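Local atomic coordinates of putative acetamidase/formamidase (PDB entry 5UBU), a protein that probably hydrolyses carbon-nitrogen bonds, other than peptide bonds, in linear amides, and carries bound sodium ions. Residues 166-171 and 199-204; 194-199 and 308-313; 221-226 and 233-238; 265-270 and 318-323. All coordinates share one frame; numbering follows the deposited sequence.

Interaction 1 of 4, residues 166-171 and 199-204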
loop_
_atom_site.group_PDB
_atom_site.type_symbol
_atom_site.label_atom_id
_atom_site.label_comp_id
_atom_site.label_asym_id
_atom_site.label_seq_id
_atom_site.Cartn_x
_atom_site.Cartn_y
_atom_site.Cartn_z
ATOM N N TYR B 166 34.011 4.183 0.752
ATOM C CA TYR B 166 33.449 5.521 0.643
ATOM C C TYR B 166 32.779 5.658 -0.725
ATOM O O TYR B 166 33.450 5.788 -1.743
ATOM C CB TYR B 166 34.564 6.563 0.845
ATOM C CG TYR B 166 34.151 8.005 0.678
ATOM C CD1 TYR B 166 33.383 8.651 1.650
ATOM C CD2 TYR B 166 34.578 8.750 -0.426
ATOM C CE1 TYR B 166 33.011 9.984 1.500
ATOM C CE2 TYR B 166 34.214 10.076 -0.578
ATOM C CZ TYR B 166 33.430 10.685 0.383
ATOM O OH TYR B 166 33.063 11.997 0.230
ATOM N N LYS B 167 31.447 5.566 -0.733
ATOM C CA LYS B 167 30.635 5.701 -1.947
ATOM C C LYS B 167 29.669 6.853 -1.699
ATOM O O LYS B 167 28.497 6.634 -1.407
ATOM C CB LYS B 167 29.858 4.412 -2.218
ATOM C CG LYS B 167 30.716 3.187 -2.514
ATOM C CD LYS B 167 31.397 3.234 -3.882
ATOM C CE LYS B 167 30.383 3.055 -5.006
ATOM N NZ LYS B 167 29.651 1.747 -4.889
ATOM N N PRO B 168 30.156 8.089 -1.810
ATOM C CA PRO B 168 29.288 9.218 -1.530
ATOM C C PRO B 168 28.238 9.499 -2.604
ATOM O O PRO B 168 28.404 9.108 -3.762
ATOM C CB PRO B 168 30.269 10.384 -1.450
ATOM C CG PRO B 168 31.316 10.016 -2.444
ATOM C CD PRO B 168 31.475 8.529 -2.298
ATOM N N HIS B 169 27.155 10.148 -2.185
ATOM C CA HIS B 169 26.071 10.538 -3.084
ATOM C C HIS B 169 25.207 11.574 -2.392
ATOM O O HIS B 169 25.222 11.697 -1.164
ATOM C CB HIS B 169 25.210 9.348 -3.491
ATOM C CG HIS B 169 24.500 8.699 -2.350
ATOM N ND1 HIS B 169 25.093 7.731 -1.567
ATOM C CD2 HIS B 169 23.247 8.864 -1.861
ATOM C CE1 HIS B 169 24.245 7.337 -0.637
ATOM N NE2 HIS B 169 23.113 8.005 -0.794
ATOM N N ILE B 170 24.452 12.310 -3.196
ATOM C CA ILE B 170 23.559 13.346 -2.708
ATOM C C ILE B 170 22.174 12.770 -2.439
ATOM O O ILE B 170 21.577 12.124 -3.290
ATOM C CB ILE B 170 23.477 14.507 -3.724
ATOM C CG1 ILE B 170 24.830 15.234 -3.815
ATOM C CG2 ILE B 170 22.381 15.496 -3.352
ATOM C CD1 ILE B 170 25.257 15.940 -2.541
ATOM N N GLY B 171 21.677 13.017 -1.237
ATOM C CA GLY B 171 20.366 12.543 -0.825
ATOM C C GLY B 171 19.257 13.449 -1.319
ATOM O O GLY B 171 18.216 12.962 -1.740
ATOM N N ILE B 199 23.089 8.594 -7.278
ATOM C CA ILE B 199 23.252 10.026 -7.530
ATOM C C ILE B 199 24.510 10.556 -6.829
ATOM O O ILE B 199 24.443 11.333 -5.876
ATOM C CB ILE B 199 21.970 10.792 -7.123
ATOM C CG1 ILE B 199 20.806 10.270 -7.968
ATOM C CG2 ILE B 199 22.124 12.301 -7.331
ATOM C CD1 ILE B 199 19.464 10.845 -7.594
ATOM N N GLY B 200 25.660 10.115 -7.329
ATOM C CA GLY B 200 26.960 10.520 -6.792
ATOM C C GLY B 200 27.924 10.873 -7.915
ATOM O O GLY B 200 27.510 11.053 -9.065
ATOM N N PRO B 201 29.225 10.984 -7.587
ATOM C CA PRO B 201 30.239 11.293 -8.593
ATOM C C PRO B 201 30.110 10.378 -9.795
ATOM O O PRO B 201 29.968 9.174 -9.632
ATOM C CB PRO B 201 31.547 11.049 -7.858
ATOM C CG PRO B 201 31.220 11.342 -6.433
ATOM C CD PRO B 201 29.796 10.924 -6.228
ATOM N N GLY B 202 30.124 10.964 -10.987
ATOM C CA GLY B 202 29.988 10.208 -12.229
ATOM C C GLY B 202 28.556 10.046 -12.706
ATOM O O GLY B 202 28.311 9.287 -13.642
ATOM N N SER B 203 27.613 10.757 -12.077
ATOM C CA SER B 203 26.208 10.683 -12.466
ATOM C C SER B 203 25.717 12.056 -12.907
ATOM O O SER B 203 26.213 13.076 -12.443
ATOM C CB SER B 203 25.338 10.206 -11.301
ATOM O OG SER B 203 25.203 11.203 -10.285
ATOM N N ILE B 204 24.730 12.055 -13.798
ATOM C CA ILE B 204 24.105 13.271 -14.304
ATOM C C ILE B 204 22.634 13.115 -13.993
ATOM O O ILE B 204 22.016 12.175 -14.468
ATOM C CB ILE B 204 24.266 13.432 -15.832
ATOM C CG1 ILE B 204 25.740 13.360 -16.242
ATOM C CG2 ILE B 204 23.656 14.756 -16.288
ATOM C CD1 ILE B 204 25.968 13.377 -17.750
#

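Interaction 2 of 4, residues 194-199 and 308-313. With NA (sodium ion), chain H.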
loop_
_atom_site.group_PDB
_atom_site.type_symbol
_atom_site.label_atom_id
_atom_site.label_comp_id
_atom_site.label_asym_id
_atom_site.label_seq_id
_atom_site.Cartn_x
_atom_site.Cartn_y
_atom_site.Cartn_z
HETATM N N MSE B 194 15.357 12.072 -2.349
HETATM C CA MSE B 194 15.234 10.777 -3.015
HETATM C C MSE B 194 16.055 9.685 -2.385
HETATM O O MSE B 194 15.657 8.526 -2.402
HETATM C CB MSE B 194 15.688 10.928 -4.465
HETATM C CG MSE B 194 14.800 11.899 -5.238
HETATM SE SE MSE B 194 15.540 12.220 -7.028
HETATM C CE MSE B 194 17.145 13.255 -6.554
ATOM N N ASP B 195 17.212 10.043 -1.840
ATOM C CA ASP B 195 18.113 9.076 -1.217
ATOM C C ASP B 195 18.369 7.870 -2.140
ATOM O O ASP B 195 18.158 6.726 -1.761
ATOM C CB ASP B 195 17.572 8.623 0.144
ATOM C CG ASP B 195 17.484 9.753 1.169
ATOM O OD1 ASP B 195 18.217 10.762 1.059
ATOM O OD2 ASP B 195 16.687 9.608 2.122
ATOM N N VAL B 196 18.795 8.158 -3.366
ATOM C CA VAL B 196 19.125 7.135 -4.354
ATOM C C VAL B 196 20.654 7.089 -4.402
ATOM O O VAL B 196 21.277 8.052 -4.855
ATOM C CB VAL B 196 18.539 7.473 -5.745
ATOM C CG1 VAL B 196 19.051 6.502 -6.806
ATOM C CG2 VAL B 196 17.021 7.451 -5.698
ATOM N N PRO B 197 21.265 5.977 -3.942
ATOM C CA PRO B 197 22.735 5.820 -3.893
ATOM C C PRO B 197 23.494 6.124 -5.176
ATOM O O PRO B 197 24.668 6.489 -5.117
ATOM C CB PRO B 197 22.924 4.342 -3.552
ATOM C CG PRO B 197 21.683 3.958 -2.840
ATOM C CD PRO B 197 20.575 4.780 -3.425
ATOM N N ASP B 198 22.829 5.977 -6.316
ATOM C CA ASP B 198 23.452 6.201 -7.631
ATOM C C ASP B 198 23.724 7.668 -7.988
ATOM O O ASP B 198 24.509 7.945 -8.895
ATOM C CB ASP B 198 22.568 5.578 -8.705
ATOM C CG ASP B 198 22.349 4.103 -8.490
ATOM O OD1 ASP B 198 23.244 3.300 -8.803
ATOM O OD2 ASP B 198 21.253 3.745 -8.049
ATOM N N ILE B 199 23.089 8.594 -7.278
ATOM C CA ILE B 199 23.252 10.026 -7.530
ATOM C C ILE B 199 24.510 10.556 -6.829
ATOM O O ILE B 199 24.443 11.333 -5.876
ATOM C CB ILE B 199 21.970 10.792 -7.123
ATOM C CG1 ILE B 199 20.806 10.270 -7.968
ATOM C CG2 ILE B 199 22.124 12.301 -7.331
ATOM C CD1 ILE B 199 19.464 10.845 -7.594
ATOM N N LYS B 308 16.109 -3.209 -14.385
ATOM C CA LYS B 308 16.756 -3.273 -13.076
ATOM C C LYS B 308 16.097 -2.257 -12.157
ATOM O O LYS B 308 15.734 -1.171 -12.585
ATOM C CB LYS B 308 18.266 -2.998 -13.131
ATOM C CG LYS B 308 19.152 -3.964 -13.916
ATOM C CD LYS B 308 18.791 -5.413 -13.695
ATOM C CE LYS B 308 19.783 -6.315 -14.418
ATOM N NZ LYS B 308 19.221 -7.673 -14.410
ATOM N N VAL B 309 15.903 -2.613 -10.892
ATOM C CA VAL B 309 15.278 -1.692 -9.953
ATOM C C VAL B 309 16.182 -1.390 -8.768
ATOM O O VAL B 309 16.832 -2.287 -8.215
ATOM C CB VAL B 309 13.916 -2.222 -9.454
ATOM C CG1 VAL B 309 13.382 -1.420 -8.265
ATOM C CG2 VAL B 309 12.914 -2.198 -10.589
ATOM N N ARG B 310 16.223 -0.106 -8.413
ATOM C CA ARG B 310 16.955 0.355 -7.270
ATOM C C ARG B 310 16.008 0.939 -6.264
ATOM O O ARG B 310 15.332 1.912 -6.562
ATOM C CB ARG B 310 18.024 1.395 -7.636
ATOM C CG ARG B 310 18.598 2.126 -6.428
ATOM C CD ARG B 310 20.094 2.222 -6.482
ATOM N NE ARG B 310 20.748 1.011 -5.998
ATOM C CZ ARG B 310 22.041 0.726 -6.149
ATOM N NH1 ARG B 310 22.864 1.515 -6.831
ATOM N NH2 ARG B 310 22.506 -0.424 -5.639
ATOM N N LEU B 311 15.949 0.335 -5.080
ATOM C CA LEU B 311 15.144 0.876 -4.021
ATOM C C LEU B 311 16.013 1.975 -3.389
ATOM O O LEU B 311 17.083 1.699 -2.848
ATOM C CB LEU B 311 14.776 -0.196 -3.000
ATOM C CG LEU B 311 14.015 0.308 -1.760
ATOM C CD1 LEU B 311 12.738 1.000 -2.187
ATOM C CD2 LEU B 311 13.717 -0.813 -0.788
ATOM N N GLY B 312 15.563 3.218 -3.506
ATOM C CA GLY B 312 16.272 4.358 -2.942
ATOM C C GLY B 312 16.012 4.424 -1.458
ATOM O O GLY B 312 16.792 3.896 -0.668
ATOM N N ASN B 313 14.907 5.062 -1.078
ATOM C CA ASN B 313 14.554 5.178 0.330
ATOM C C ASN B 313 13.208 4.537 0.545
ATOM O O ASN B 313 12.409 4.439 -0.376
ATOM C CB ASN B 313 14.514 6.662 0.760
ATOM C CG ASN B 313 13.185 7.345 0.464
ATOM O OD1 ASN B 313 12.189 7.098 1.144
ATOM N ND2 ASN B 313 13.190 8.285 -0.477
HETATM NA NA NA H . 17.832 11.917 2.963
HETATM O O HOH W 1 16.266 10.468 4.944
#

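Interaction 3 of 4, residues 221-226 and 233-238. With NA (sodium ion), chain G.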
loop_
_atom_site.group_PDB
_atom_site.type_symbol
_atom_site.label_atom_id
_atom_site.label_comp_id
_atom_site.label_asym_id
_atom_site.label_seq_id
_atom_site.Cartn_x
_atom_site.Cartn_y
_atom_site.Cartn_z
ATOM N N ALA B 221 24.387 15.131 2.016
ATOM C CA ALA B 221 25.395 14.253 1.452
ATOM C C ALA B 221 25.494 12.984 2.307
ATOM O O ALA B 221 25.372 13.048 3.537
ATOM C CB ALA B 221 26.738 14.962 1.406
ATOM N N HIS B 222 25.671 11.836 1.648
ATOM C CA HIS B 222 25.827 10.552 2.340
ATOM C C HIS B 222 27.166 9.942 1.977
ATOM O O HIS B 222 27.540 9.942 0.816
ATOM C CB HIS B 222 24.761 9.522 1.958
ATOM C CG HIS B 222 23.370 9.897 2.331
ATOM N ND1 HIS B 222 22.284 9.530 1.574
ATOM C CD2 HIS B 222 22.887 10.642 3.351
ATOM C CE1 HIS B 222 21.183 9.989 2.144
ATOM N NE2 HIS B 222 21.522 10.676 3.218
ATOM N N ALA B 223 27.881 9.418 2.969
ATOM C CA ALA B 223 29.177 8.771 2.724
ATOM C C ALA B 223 28.965 7.379 2.138
ATOM O O ALA B 223 29.861 6.818 1.521
ATOM C CB ALA B 223 29.986 8.687 4.010
ATOM N N CYS B 224 27.772 6.837 2.363
ATOM C CA CYS B 224 27.368 5.521 1.869
ATOM C C CYS B 224 25.897 5.353 2.201
ATOM O O CYS B 224 25.373 6.120 3.000
ATOM C CB CYS B 224 28.194 4.418 2.542
ATOM S SG CYS B 224 28.210 4.519 4.352
ATOM N N GLN B 225 25.227 4.377 1.585
ATOM C CA GLN B 225 23.811 4.108 1.875
ATOM C C GLN B 225 23.343 2.782 1.306
ATOM O O GLN B 225 23.670 2.432 0.169
ATOM C CB GLN B 225 22.885 5.204 1.325
ATOM C CG GLN B 225 21.398 4.985 1.624
ATOM C CD GLN B 225 20.494 5.928 0.880
ATOM O OE1 GLN B 225 20.676 7.141 0.910
ATOM N NE2 GLN B 225 19.494 5.372 0.226
ATOM N N GLY B 226 22.530 2.079 2.095
ATOM C CA GLY B 226 21.958 0.818 1.668
ATOM C C GLY B 226 20.659 1.063 0.903
ATOM O O GLY B 226 20.076 2.158 0.961
ATOM N N THR B 233 18.335 6.771 8.447
ATOM C CA THR B 233 19.481 7.588 8.042
ATOM C C THR B 233 20.631 6.755 7.493
ATOM O O THR B 233 20.799 5.589 7.832
ATOM C CB THR B 233 20.061 8.405 9.234
ATOM O OG1 THR B 233 20.709 7.534 10.169
ATOM C CG2 THR B 233 18.981 9.198 9.950
ATOM N N ALA B 234 21.426 7.392 6.649
ATOM C CA ALA B 234 22.608 6.790 6.069
ATOM C C ALA B 234 23.744 7.348 6.923
ATOM O O ALA B 234 23.524 7.654 8.096
ATOM C CB ALA B 234 22.748 7.225 4.624
ATOM N N VAL B 235 24.954 7.430 6.374
ATOM C CA VAL B 235 26.065 8.044 7.103
ATOM C C VAL B 235 26.030 9.495 6.625
ATOM O O VAL B 235 26.576 9.829 5.584
ATOM C CB VAL B 235 27.428 7.357 6.850
ATOM C CG1 VAL B 235 28.563 8.168 7.463
ATOM C CG2 VAL B 235 27.412 5.938 7.417
ATOM N N GLU B 236 25.348 10.333 7.403
ATOM C CA GLU B 236 25.167 11.748 7.097
ATOM C C GLU B 236 26.444 12.542 7.367
ATOM O O GLU B 236 27.035 12.412 8.454
ATOM C CB GLU B 236 24.072 12.321 7.999
ATOM C CG GLU B 236 22.773 11.525 8.065
ATOM C CD GLU B 236 22.044 11.432 6.746
ATOM O OE1 GLU B 236 21.195 10.516 6.619
ATOM O OE2 GLU B 236 22.305 12.258 5.844
ATOM N N PHE B 237 26.862 13.384 6.420
ATOM C CA PHE B 237 28.079 14.183 6.624
ATOM C C PHE B 237 28.069 15.509 5.852
ATOM O O PHE B 237 27.291 15.704 4.924
ATOM C CB PHE B 237 29.348 13.356 6.298
ATOM C CG PHE B 237 29.662 13.229 4.822
ATOM C CD1 PHE B 237 28.790 12.616 3.949
ATOM C CD2 PHE B 237 30.885 13.662 4.324
ATOM C CE1 PHE B 237 29.101 12.492 2.597
ATOM C CE2 PHE B 237 31.199 13.521 2.971
ATOM C CZ PHE B 237 30.304 12.930 2.114
ATOM N N ALA B 238 28.932 16.420 6.301
ATOM C CA ALA B 238 29.121 17.718 5.694
ATOM C C ALA B 238 30.140 17.479 4.578
ATOM O O ALA B 238 31.158 16.822 4.813
ATOM C CB ALA B 238 29.645 18.707 6.718
HETATM NA NA NA G . 20.325 11.708 4.933
HETATM O O HOH W 2 25.893 17.402 3.625
#

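Interaction 4 of 4, residues 265-270 and 318-323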
loop_
_atom_site.group_PDB
_atom_site.type_symbol
_atom_site.label_atom_id
_atom_site.label_comp_id
_atom_site.label_asym_id
_atom_site.label_seq_id
_atom_site.Cartn_x
_atom_site.Cartn_y
_atom_site.Cartn_z
HETATM N N MSE B 265 18.123 5.922 -15.996
HETATM C CA MSE B 265 17.161 5.574 -14.963
HETATM C C MSE B 265 16.084 6.593 -14.785
HETATM O O MSE B 265 16.340 7.783 -14.871
HETATM C CB MSE B 265 17.969 5.459 -13.660
HETATM C CG MSE B 265 17.144 5.142 -12.397
HETATM SE SE MSE B 265 18.136 5.619 -10.740
HETATM C CE MSE B 265 19.291 4.039 -10.733
ATOM N N SER B 266 14.860 6.121 -14.558
ATOM C CA SER B 266 13.717 6.990 -14.284
ATOM C C SER B 266 13.462 6.854 -12.789
ATOM O O SER B 266 13.362 5.736 -12.273
ATOM C CB SER B 266 12.490 6.580 -15.081
ATOM O OG SER B 266 12.667 6.837 -16.460
ATOM N N ILE B 267 13.350 7.985 -12.100
ATOM C CA ILE B 267 13.165 7.999 -10.650
ATOM C C ILE B 267 11.768 8.433 -10.237
ATOM O O ILE B 267 11.413 9.590 -10.382
ATOM C CB ILE B 267 14.204 8.934 -10.001
ATOM C CG1 ILE B 267 15.621 8.495 -10.409
ATOM C CG2 ILE B 267 14.049 8.942 -8.481
ATOM C CD1 ILE B 267 16.727 9.432 -9.971
ATOM N N GLY B 268 10.992 7.496 -9.709
ATOM C CA GLY B 268 9.631 7.775 -9.260
ATOM C C GLY B 268 9.554 7.803 -7.748
ATOM O O GLY B 268 10.290 7.078 -7.080
ATOM N N SER B 269 8.661 8.627 -7.204
ATOM C CA SER B 269 8.499 8.727 -5.754
ATOM C C SER B 269 7.038 8.751 -5.359
ATOM O O SER B 269 6.272 9.538 -5.894
ATOM C CB SER B 269 9.200 9.977 -5.216
ATOM O OG SER B 269 10.588 9.915 -5.439
ATOM N N ALA B 270 6.669 7.898 -4.403
ATOM C CA ALA B 270 5.286 7.803 -3.917
ATOM C C ALA B 270 5.120 6.742 -2.823
ATOM O O ALA B 270 6.087 6.135 -2.371
ATOM C CB ALA B 270 4.355 7.468 -5.087
ATOM N N LYS B 318 7.607 10.001 1.212
ATOM C CA LYS B 318 7.357 9.285 -0.021
ATOM C C LYS B 318 8.583 8.438 -0.299
ATOM O O LYS B 318 9.725 8.899 -0.140
ATOM C CB LYS B 318 7.104 10.220 -1.194
ATOM C CG LYS B 318 5.780 10.933 -1.127
ATOM C CD LYS B 318 5.526 11.745 -2.369
ATOM C CE LYS B 318 4.139 12.355 -2.300
ATOM N NZ LYS B 318 3.803 13.139 -3.519
ATOM N N TYR B 319 8.354 7.197 -0.706
ATOM C CA TYR B 319 9.448 6.300 -1.014
ATOM C C TYR B 319 9.925 6.605 -2.420
ATOM O O TYR B 319 9.181 7.151 -3.212
ATOM C CB TYR B 319 9.019 4.841 -0.892
ATOM C CG TYR B 319 8.276 4.518 0.388
ATOM C CD1 TYR B 319 8.748 4.960 1.622
ATOM C CD2 TYR B 319 7.147 3.710 0.371
ATOM C CE1 TYR B 319 8.091 4.649 2.790
ATOM C CE2 TYR B 319 6.483 3.398 1.541
ATOM C CZ TYR B 319 6.962 3.865 2.748
ATOM O OH TYR B 319 6.310 3.552 3.909
ATOM N N THR B 320 11.164 6.250 -2.723
ATOM C CA THR B 320 11.742 6.515 -4.029
ATOM C C THR B 320 12.360 5.257 -4.627
ATOM O O THR B 320 13.090 4.540 -3.960
ATOM C CB THR B 320 12.796 7.625 -3.931
ATOM O OG1 THR B 320 12.191 8.804 -3.382
ATOM C CG2 THR B 320 13.383 7.944 -5.303
ATOM N N VAL B 321 12.059 5.028 -5.904
ATOM C CA VAL B 321 12.508 3.861 -6.649
ATOM C C VAL B 321 13.030 4.282 -8.016
ATOM O O VAL B 321 12.440 5.143 -8.666
ATOM C CB VAL B 321 11.320 2.899 -6.875
ATOM C CG1 VAL B 321 11.741 1.698 -7.722
ATOM C CG2 VAL B 321 10.730 2.444 -5.541
ATOM N N GLY B 322 14.119 3.661 -8.454
ATOM C CA GLY B 322 14.708 3.947 -9.758
ATOM C C GLY B 322 14.585 2.739 -10.676
ATOM O O GLY B 322 14.956 1.639 -10.285
ATOM N N ALA B 323 14.044 2.930 -11.878
ATOM C CA ALA B 323 13.914 1.854 -12.869
ATOM C C ALA B 323 15.008 2.075 -13.909
ATOM O O ALA B 323 15.036 3.105 -14.563
ATOM C CB ALA B 323 12.542 1.883 -13.518
HETATM O O HOH W 3 4.117 11.103 -5.962
#

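Interaction 1 of 4, residues 166-171 and 199-204
The imidazole of H169 has I199 O standing obliquely to it. K167 O lies at the ring's edge, in its plane. The ring of H222 also meets it, with the planes at about 75°. Y166, the other aromatic ring, takes P168 on one face, toward the rim. The pyrrolidine of P168 then crosses that of P201 at about a right angle, P168 CG lying 4.2 Å from P201 CD. P201 CD is also 3.4 Å from P168 O.

The backbone supplies the main polar link. I170 N donates to I199 O over 2.9 Å, and the N-H...O angle is 163°, so the bond is nearly straight. The same oxygen is 3.2 Å from H169 CB. H169 CG stands between its own N and carbonyl carbon (chi1 63°). This carries the ring away from 199-204, and NE2 bonds to Q225. On the next residue, I170 CB packs on I199 CG2 at 4.4 Å.

G200 to S203 form a type II beta turn. S203 OG donates to G200 O at 2.6 Å, on a lone pair in the carbonyl plane, and S203 N adds a weak bond to the same oxygen.

The contact thus ties a strand of the metal-bearing sheet to the loop that enters strand 203-208 of the nine-stranded sheet. One bond between buried main-chain groups fixes the approach. The rest is carbon set against carbonyl oxygens, with looser apolar contacts of the prolines and isoleucines. The imidazole is left turned toward Q225 and the metal site.

Interaction 2 of 4, residues 194-199 and 308-313
A sodium site and a classic beta bulge meet here. D195 binds the ion with both carboxylate oxygens, and N313, which packs on D195, forms the bulge with G312 opposite T320. D195 OD1 is 2.3 Å from the sodium and D195 OD2 is 2.7 Å away. N193, D220 and a water complete the site.

D195 CB touches N313 CB at 3.7 Å. N313 CG lies between its own N and carbonyl carbon (chi1 85°), which puts the amide beside the loop. N313 ND2 donates a straight bond (169°) to M194 O at 3.1 Å. M194 O lies close to the amide plane, but the donor stands well above the carbonyl plane. N313 OD1 accepts from the backbone N of V315 and D316, so both ends of the amide are held.

At the other end, R310 and D198 form a salt bridge. R310 NH1 reaches D198 OD1 at 2.7 Å by a bent, weak bond. The carboxylate lies at the guanidinium edge, with the two planes 26° apart. P197 covers one face of the guanidinium, toward the rim. V196 CG2 lies 4.2 Å from G312 CA.

Strand 308-313 is outermost in the nine-stranded sheet of this chain and pairs with strand 319-326. M194 and V196 lean on T320 and on strand 263-270. L311 starts off away from the loop. It packs on L273 of helix 273-291, and V309 N bonds to D227 of the second subunit.

Interaction 3 of 4, residues 221-226 and 233-238
Segments 221-226 and 233-238 run antiparallel, with H222 and E236 a non-hydrogen-bonded pair and A223 N donating to V235 O at 3.0 Å. That bond is straight (168°). The same V235 O receives a CA-H...O contact from H222.

H222 and E236 lie side by side on one face and share a sodium ion. H222 NE2 is 2.3 Å from the metal. E236 OE1 and OE2 are each 2.2 Å from it, so the carboxylate is bidentate. The bend of E236 at chi2 (-63°) turns its carboxylate back toward A234, two residues earlier, whose N donates to OE1 at 3.1 Å. E236 OE2 sits at the edge of the imidazole. A234 CB lies over the centre of one imidazole face, 3.6 Å from the centroid, a CH-pi contact. D220 is the third protein ligand.

On the opposite face A221 CB meets F237 CE1 at 3.6 Å. Nearby, C224 SG packs on V235 CG2 at 3.5 Å.

Strand 169-175 pairs with strand 214-222 here. A221 and F237 lean on strand 101-111, A223 and V235 on L151 of strand 145-151. Q305 of the second subunit packs on C224, A234 and V235.

Interaction 4 of 4, residues 265-270 and 318-323
The first torsions of S269 (-63°) and T320 (-57°) set each hydroxyl anti to its carbonyl carbon, and the two oxygens meet. S269 OG and T320 OG1 are 2.8 Å apart in a hydrogen bond that either could donate. The strands are antiparallel neighbours in the nine-stranded mixed sheet, and the axes of the short runs 265-270 and 319-323 lie 158° apart. Helices 273-291 and 296-306 lie between them in the chain.

S266 pairs with A323, G268 with V321 and A270 with Y319, each through two backbone bonds. S266 N donates to A323 O at 3.0 Å, and V321 N to G268 O at 3.0 Å. The bonds of the A270 pair are more bent.

On the S269 face, T320 CG2 and I267 CG2 touch at 3.4 Å, the side chains slanting across each other. The selenomethionine M265 lays its chain over G322, with CG 3.8 Å from G322 CA. The other face, with S266, V321 and A323, packs on helix 273-291, where S266 OG bonds to D283.

K318 stretches out alongside A270 toward S269 O and forms a salt bridge with D188. Its NZ also donates to a water at 3.2 Å, which donates to S269 O at 2.7 Å.

How the interactions relate
Interactions 2 and 3 each hold one sodium ion. The ions are 3.2 Å apart, bridged by D220, and D195 OD1 lies 3.3 Å from H222 CE1. This metal pair may mark the catalytic site. Q225 NE2 of interaction 3 donates to D195 O of interaction 2 at 2.8 Å. Interaction 1 stands beside both: H169 O receives H222 N at 2.9 Å, and G171 O receives D195 N at 3.1 Å. Interaction 4 extends the sheet from interaction 2, with G312 N to T320 O at 2.8 Å. It meets interaction 1 through I199 CD1 and I267 CD1. Interactions 3 and 4 do not touch, and their centres are about 19 Å apart.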